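Local coordinates for proton-dependent oligopeptide transporter family protein (Xanthomonas campestris, PDB 6EI3) that probably couples the inward movement of protons to the uptake of small peptides across the membrane, as a POT-family member of the major facilitator superfamily, at residues A[76-81]-A[118-123]; A[5-10]-A[122-127]. All coordinates share one frame; numbering follows the deposited sequence.

Overall arrangement
Both contacts are buried, lie on the same side of the chain's centre and use helix 121-127, with Ala-122 and Ser-123 common to the two. Contact 1 sets this helix and the residues leading into it against helix 62-95; contact 2 sets it against helix 4-22 near the N-terminus. Their centres are about 9 Å apart, and Phe-124 of contact 2 packs on Tyr-76 and Ile-79 of contact 1. Neither has a hydrogen bond between its protein segments. The difference lies in what borders them: 76-81 also carries polar groups that grip a monoacylglycerol lipid, whereas contact 2 is purely apolar where its segments meet.

Contact 1: A[76-81]-A[118-123]; sequences YTTIIW and KPLVAS. With 78M ((2S)-2,3-dihydroxypropyl(7Z)-pentadec-7-enoate), chain B.
Trp-81 and the bound lipid 78M meet at both a face and an edge of the indole: lipid C2 lies 4.2 Å above the ring plane, offset toward the rim, while lipid O19 comes up to the edge. There Trp-81 NE1 donates a hydrogen bond of 2.9 Å to O19, bent to 151° at the hydrogen. Thr-77 CG2 also sits at this ring's edge, in its plane, and lipid O21 lies at the edge of the Tyr-76 ring. A second hydrogen bond, 2.7 Å between Thr-77 OG1 and lipid O21, means that the glycerol head is held by two residues one helical turn apart.

Toward 118-123 the helix offers apolar groups instead. Leu-120 reaches across with CD1 3.5 Å from Thr-78 CG2, the two side chains crossing at about a right angle. With CG2 anti to its backbone N, Thr-78 turns its methyl to the leucine, and its hydroxyl bonds to the carbonyl of Gly-74. The side chains of Ile-79 and Leu-120 pass each other in opposite directions, Ile-79 CG1 3.8 Å from Leu-120 CB. Leucine and isoleucine suit this buried seam, and threonine joins it through its methyl. Helix 62-95 thus packs against the residues leading into helix 121-127 in the MFS fold, with a lipid site on another side.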
loop_
_atom_site.group_PDB
_atom_site.type_symbol
_atom_site.label_atom_id
_atom_site.label_comp_id
_atom_site.label_asym_id
_atom_site.label_seq_id
_atom_site.Cartn_x
_atom_site.Cartn_y
_atom_site.Cartn_z
ATOM N N TYR A 76 8.806 -11.304 -18.107
ATOM C CA TYR A 76 9.961 -10.557 -18.629
ATOM C C TYR A 76 9.559 -9.331 -19.462
ATOM O O TYR A 76 10.045 -8.229 -19.193
ATOM C CB TYR A 76 10.931 -11.440 -19.456
ATOM C CG TYR A 76 12.027 -10.599 -20.071
ATOM C CD1 TYR A 76 13.077 -10.111 -19.294
ATOM C CD2 TYR A 76 11.960 -10.197 -21.402
ATOM C CE1 TYR A 76 14.050 -9.268 -19.835
ATOM C CE2 TYR A 76 12.932 -9.367 -21.958
ATOM C CZ TYR A 76 13.981 -8.912 -21.171
ATOM O OH TYR A 76 14.928 -8.081 -21.702
ATOM N N THR A 77 8.737 -9.546 -20.509
ATOM C CA THR A 77 8.303 -8.478 -21.428
ATOM C C THR A 77 7.519 -7.381 -20.701
ATOM O O THR A 77 7.735 -6.205 -20.958
ATOM C CB THR A 77 7.508 -9.094 -22.591
ATOM O OG1 THR A 77 8.387 -9.963 -23.299
ATOM C CG2 THR A 77 6.931 -8.047 -23.556
ATOM N N THR A 78 6.616 -7.778 -19.814
ATOM C CA THR A 78 5.768 -6.860 -19.060
ATOM C C THR A 78 6.636 -6.000 -18.135
ATOM O O THR A 78 6.469 -4.776 -18.121
ATOM C CB THR A 78 4.660 -7.645 -18.350
ATOM O OG1 THR A 78 4.043 -8.503 -19.310
ATOM C CG2 THR A 78 3.593 -6.732 -17.736
ATOM N N ILE A 79 7.620 -6.624 -17.448
ATOM C CA ILE A 79 8.546 -5.893 -16.577
ATOM C C ILE A 79 9.305 -4.850 -17.384
ATOM O O ILE A 79 9.375 -3.697 -16.961
ATOM C CB ILE A 79 9.515 -6.804 -15.739
ATOM C CG1 ILE A 79 8.726 -7.598 -14.669
ATOM C CG2 ILE A 79 10.609 -5.912 -15.049
ATOM C CD1 ILE A 79 9.464 -8.868 -14.098
ATOM N N ILE A 80 9.866 -5.250 -18.529
ATOM C CA ILE A 80 10.642 -4.369 -19.404
ATOM C C ILE A 80 9.840 -3.136 -19.842
ATOM O O ILE A 80 10.336 -2.018 -19.715
ATOM C CB ILE A 80 11.239 -5.162 -20.618
ATOM C CG1 ILE A 80 12.518 -5.920 -20.217
ATOM C CG2 ILE A 80 11.506 -4.256 -21.844
ATOM C CD1 ILE A 80 13.826 -5.058 -19.929
ATOM N N TRP A 81 8.601 -3.344 -20.335
ATOM C CA TRP A 81 7.781 -2.249 -20.842
ATOM C C TRP A 81 7.269 -1.334 -19.747
ATOM O O TRP A 81 7.289 -0.126 -19.939
ATOM C CB TRP A 81 6.661 -2.763 -21.754
ATOM C CG TRP A 81 7.190 -3.094 -23.119
ATOM C CD1 TRP A 81 7.398 -4.340 -23.636
ATOM C CD2 TRP A 81 7.741 -2.168 -24.074
ATOM N NE1 TRP A 81 7.964 -4.245 -24.888
ATOM C CE2 TRP A 81 8.185 -2.922 -25.182
ATOM C CE3 TRP A 81 7.875 -0.764 -24.111
ATOM C CZ2 TRP A 81 8.739 -2.324 -26.323
ATOM C CZ3 TRP A 81 8.431 -0.172 -25.238
ATOM C CH2 TRP A 81 8.851 -0.947 -26.331
ATOM N N LYS A 118 5.166 -4.405 -9.821
ATOM C CA LYS A 118 5.024 -4.805 -8.430
ATOM C C LYS A 118 4.579 -6.275 -8.219
ATOM O O LYS A 118 5.224 -6.936 -7.416
ATOM C CB LYS A 118 4.101 -3.817 -7.716
ATOM C CG LYS A 118 4.042 -3.959 -6.216
ATOM C CD LYS A 118 3.041 -2.944 -5.693
ATOM C CE LYS A 118 3.619 -2.138 -4.585
ATOM N NZ LYS A 118 4.562 -1.116 -5.048
ATOM N N PRO A 119 3.550 -6.859 -8.879
ATOM C CA PRO A 119 3.234 -8.266 -8.573
ATOM C C PRO A 119 4.068 -9.228 -9.419
ATOM O O PRO A 119 3.813 -10.424 -9.398
ATOM C CB PRO A 119 1.746 -8.353 -8.944
ATOM C CG PRO A 119 1.618 -7.424 -10.114
ATOM C CD PRO A 119 2.619 -6.313 -9.897
ATOM N N LEU A 120 5.022 -8.698 -10.208
ATOM C CA LEU A 120 5.790 -9.499 -11.168
ATOM C C LEU A 120 7.228 -9.798 -10.799
ATOM O O LEU A 120 7.704 -10.874 -11.135
ATOM C CB LEU A 120 5.774 -8.838 -12.572
ATOM C CG LEU A 120 4.419 -8.351 -13.136
ATOM C CD1 LEU A 120 4.611 -7.711 -14.480
ATOM C CD2 LEU A 120 3.376 -9.487 -13.194
ATOM N N VAL A 121 7.914 -8.852 -10.154
ATOM C CA VAL A 121 9.331 -8.974 -9.810
ATOM C C VAL A 121 9.604 -10.228 -8.953
ATOM O O VAL A 121 10.464 -11.031 -9.325
ATOM C CB VAL A 121 9.906 -7.656 -9.205
ATOM C CG1 VAL A 121 9.340 -7.346 -7.816
ATOM C CG2 VAL A 121 11.431 -7.647 -9.206
ATOM N N ALA A 122 8.849 -10.416 -7.848
ATOM C CA ALA A 122 9.028 -11.550 -6.945
ATOM C C ALA A 122 8.696 -12.875 -7.580
ATOM O O ALA A 122 9.457 -13.819 -7.428
ATOM C CB ALA A 122 8.227 -11.352 -5.666
ATOM N N SER A 123 7.582 -12.942 -8.319
ATOM C CA SER A 123 7.125 -14.149 -9.029
ATOM C C SER A 123 8.138 -14.566 -10.117
ATOM O O SER A 123 8.424 -15.752 -10.261
ATOM C CB SER A 123 5.761 -13.883 -9.662
ATOM O OG SER A 123 5.288 -15.075 -10.262
HETATM O O21 78M B . 10.672 -8.858 -24.299
HETATM C C20 78M B . 10.186 -8.272 -25.498
HETATM C C18 78M B . 10.340 -6.769 -25.466
HETATM O O19 78M B . 9.520 -6.179 -26.482
HETATM C C17 78M B . 11.774 -6.336 -25.648
HETATM O O2 78M B . 11.787 -4.909 -25.403
HETATM C C1 78M B . 12.978 -4.306 -25.312
HETATM O O1 78M B . 14.031 -4.891 -25.324
HETATM C C2 78M B . 12.819 -2.813 -25.216
HETATM C C3 78M B . 14.104 -2.035 -24.931
HETATM C C4 78M B . 14.624 -2.206 -23.508
HETATM C C5 78M B . 15.780 -1.286 -23.157
HETATM C C6 78M B . 16.526 -1.687 -21.889
HETATM C C7 78M B . 17.394 -0.600 -21.324
HETATM C C8 78M B . 18.644 -0.285 -21.647
HETATM C C9 78M B . 19.534 -0.917 -22.684
HETATM C C10 78M B . 20.943 -0.310 -22.712
HETATM C C11 78M B . 21.876 -0.837 -21.628
HETATM C C12 78M B . 23.064 0.065 -21.320
HETATM C C13 78M B . 24.091 -0.560 -20.378
HETATM C C15 78M B . 24.606 1.106 -18.496
HETATM C C14 78M B . 25.092 0.418 -19.769
#

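Contact 2: A[5-10]-A[122-127]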
loop_
_atom_site.group_PDB
_atom_site.type_symbol
_atom_site.label_atom_id
_atom_site.label_comp_id
_atom_site.label_asym_id
_atom_site.label_seq_id
_atom_site.Cartn_x
_atom_site.Cartn_y
_atom_site.Cartn_z
ATOM N N PRO A 5 21.700 -12.451 -9.805
ATOM C CA PRO A 5 22.291 -11.115 -9.507
ATOM C C PRO A 5 21.661 -9.952 -10.290
ATOM O O PRO A 5 21.547 -8.848 -9.770
ATOM C CB PRO A 5 23.773 -11.299 -9.859
ATOM C CG PRO A 5 24.026 -12.770 -9.693
ATOM C CD PRO A 5 22.758 -13.416 -10.191
ATOM N N PHE A 6 21.228 -10.207 -11.531
ATOM C CA PHE A 6 20.576 -9.194 -12.380
ATOM C C PHE A 6 19.236 -8.778 -11.782
ATOM O O PHE A 6 18.882 -7.611 -11.863
ATOM C CB PHE A 6 20.398 -9.707 -13.816
ATOM C CG PHE A 6 21.710 -10.013 -14.508
ATOM C CD1 PHE A 6 22.430 -9.008 -15.143
ATOM C CD2 PHE A 6 22.224 -11.304 -14.520
ATOM C CE1 PHE A 6 23.651 -9.289 -15.771
ATOM C CE2 PHE A 6 23.440 -11.585 -15.146
ATOM C CZ PHE A 6 24.144 -10.575 -15.771
ATOM N N ILE A 7 18.523 -9.743 -11.144
ATOM C CA ILE A 7 17.234 -9.536 -10.465
ATOM C C ILE A 7 17.469 -8.744 -9.178
ATOM O O ILE A 7 16.713 -7.823 -8.874
ATOM C CB ILE A 7 16.553 -10.919 -10.174
ATOM C CG1 ILE A 7 16.271 -11.726 -11.484
ATOM C CG2 ILE A 7 15.294 -10.794 -9.285
ATOM C CD1 ILE A 7 15.320 -11.137 -12.482
ATOM N N ILE A 8 18.538 -9.111 -8.412
ATOM C CA ILE A 8 18.883 -8.433 -7.142
ATOM C C ILE A 8 19.251 -6.960 -7.451
ATOM O O ILE A 8 18.735 -6.060 -6.789
ATOM C CB ILE A 8 20.008 -9.204 -6.362
ATOM C CG1 ILE A 8 19.445 -10.493 -5.707
ATOM C CG2 ILE A 8 20.693 -8.309 -5.302
ATOM C CD1 ILE A 8 20.545 -11.537 -5.233
ATOM N N GLY A 9 20.093 -6.748 -8.470
ATOM C CA GLY A 9 20.517 -5.422 -8.920
ATOM C C GLY A 9 19.337 -4.539 -9.299
ATOM O O GLY A 9 19.223 -3.407 -8.840
ATOM N N ASN A 10 18.433 -5.074 -10.122
ATOM C CA ASN A 10 17.231 -4.372 -10.554
ATOM C C ASN A 10 16.361 -4.027 -9.340
ATOM O O ASN A 10 15.913 -2.883 -9.235
ATOM C CB ASN A 10 16.459 -5.231 -11.562
ATOM C CG ASN A 10 15.087 -4.687 -11.865
ATOM O OD1 ASN A 10 14.905 -3.744 -12.650
ATOM N ND2 ASN A 10 14.110 -5.191 -11.154
ATOM N N ALA A 122 8.849 -10.416 -7.848
ATOM C CA ALA A 122 9.028 -11.550 -6.945
ATOM C C ALA A 122 8.696 -12.875 -7.580
ATOM O O ALA A 122 9.457 -13.819 -7.428
ATOM C CB ALA A 122 8.227 -11.352 -5.666
ATOM N N SER A 123 7.582 -12.942 -8.319
ATOM C CA SER A 123 7.125 -14.149 -9.029
ATOM C C SER A 123 8.138 -14.566 -10.117
ATOM O O SER A 123 8.424 -15.752 -10.261
ATOM C CB SER A 123 5.761 -13.883 -9.662
ATOM O OG SER A 123 5.288 -15.075 -10.262
ATOM N N PHE A 124 8.685 -13.584 -10.880
ATOM C CA PHE A 124 9.695 -13.859 -11.925
ATOM C C PHE A 124 10.985 -14.364 -11.294
ATOM O O PHE A 124 11.684 -15.177 -11.889
ATOM C CB PHE A 124 9.966 -12.595 -12.761
ATOM C CG PHE A 124 10.862 -12.788 -13.965
ATOM C CD1 PHE A 124 10.440 -13.547 -15.053
ATOM C CD2 PHE A 124 12.076 -12.116 -14.061
ATOM C CE1 PHE A 124 11.246 -13.690 -16.185
ATOM C CE2 PHE A 124 12.898 -12.284 -15.178
ATOM C CZ PHE A 124 12.463 -13.044 -16.245
ATOM N N MET A 125 11.316 -13.862 -10.095
ATOM C CA MET A 125 12.515 -14.319 -9.376
ATOM C C MET A 125 12.365 -15.819 -9.017
ATOM O O MET A 125 13.309 -16.580 -9.200
ATOM C CB MET A 125 12.728 -13.477 -8.100
ATOM C CG MET A 125 13.978 -13.883 -7.315
ATOM S SD MET A 125 13.641 -15.226 -6.138
ATOM C CE MET A 125 12.722 -14.300 -4.840
ATOM N N VAL A 126 11.211 -16.215 -8.433
ATOM C CA VAL A 126 10.956 -17.616 -8.035
ATOM C C VAL A 126 11.067 -18.560 -9.271
ATOM O O VAL A 126 11.643 -19.640 -9.156
ATOM C CB VAL A 126 9.610 -17.779 -7.270
ATOM C CG1 VAL A 126 9.359 -19.236 -6.867
ATOM C CG2 VAL A 126 9.561 -16.881 -6.040
ATOM N N ASP A 127 10.587 -18.101 -10.456
ATOM C CA ASP A 127 10.652 -18.832 -11.744
ATOM C C ASP A 127 12.085 -19.224 -12.124
ATOM O O ASP A 127 12.260 -20.162 -12.877
ATOM C CB ASP A 127 10.104 -17.955 -12.899
ATOM C CG ASP A 127 8.604 -17.733 -12.920
ATOM O OD1 ASP A 127 7.892 -18.385 -12.121
ATOM O OD2 ASP A 127 8.137 -16.896 -13.736
#
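Ile-7, Met-125 and Phe-124 make the contact, an apolar helix-helix packing in the major facilitator fold that joins helix 4-22, near the N-terminus, to helix 121-127. Ile-7 buries the most surface and, being branched, can touch two partners at once. In the conformer described, its CG2 methyl rests 3.9 Å from Met-125 CG and equally near Met-125 CB, so it is the base of the methionine that is met. From the CB-CG bond onward that chain is bent (chi2 -87°, chi3 -74°), and its end leads away from helix 4-22. An unbranched, flexible methionine can thus also touch Val-140 of helix 137-165.

Phe-124 has CG anti to its backbone N (chi1 -173°), which puts the edge of its ring where Ile-7 meets it. A large, rigid ring suits this buried place, where Phe-124 also packs on Lys-75 and meets Tyr-193 edge-to-face, while Ile-7 leans on Tyr-193 and on Phe-186 of helix 168-188. Toward Phe-124 the isoleucine extends its other branch, crossing that side chain at about a right angle: in the same conformer the CD1 methyl comes to the edge of the ring, near its plane, 3.7 Å from Phe-124 CD2.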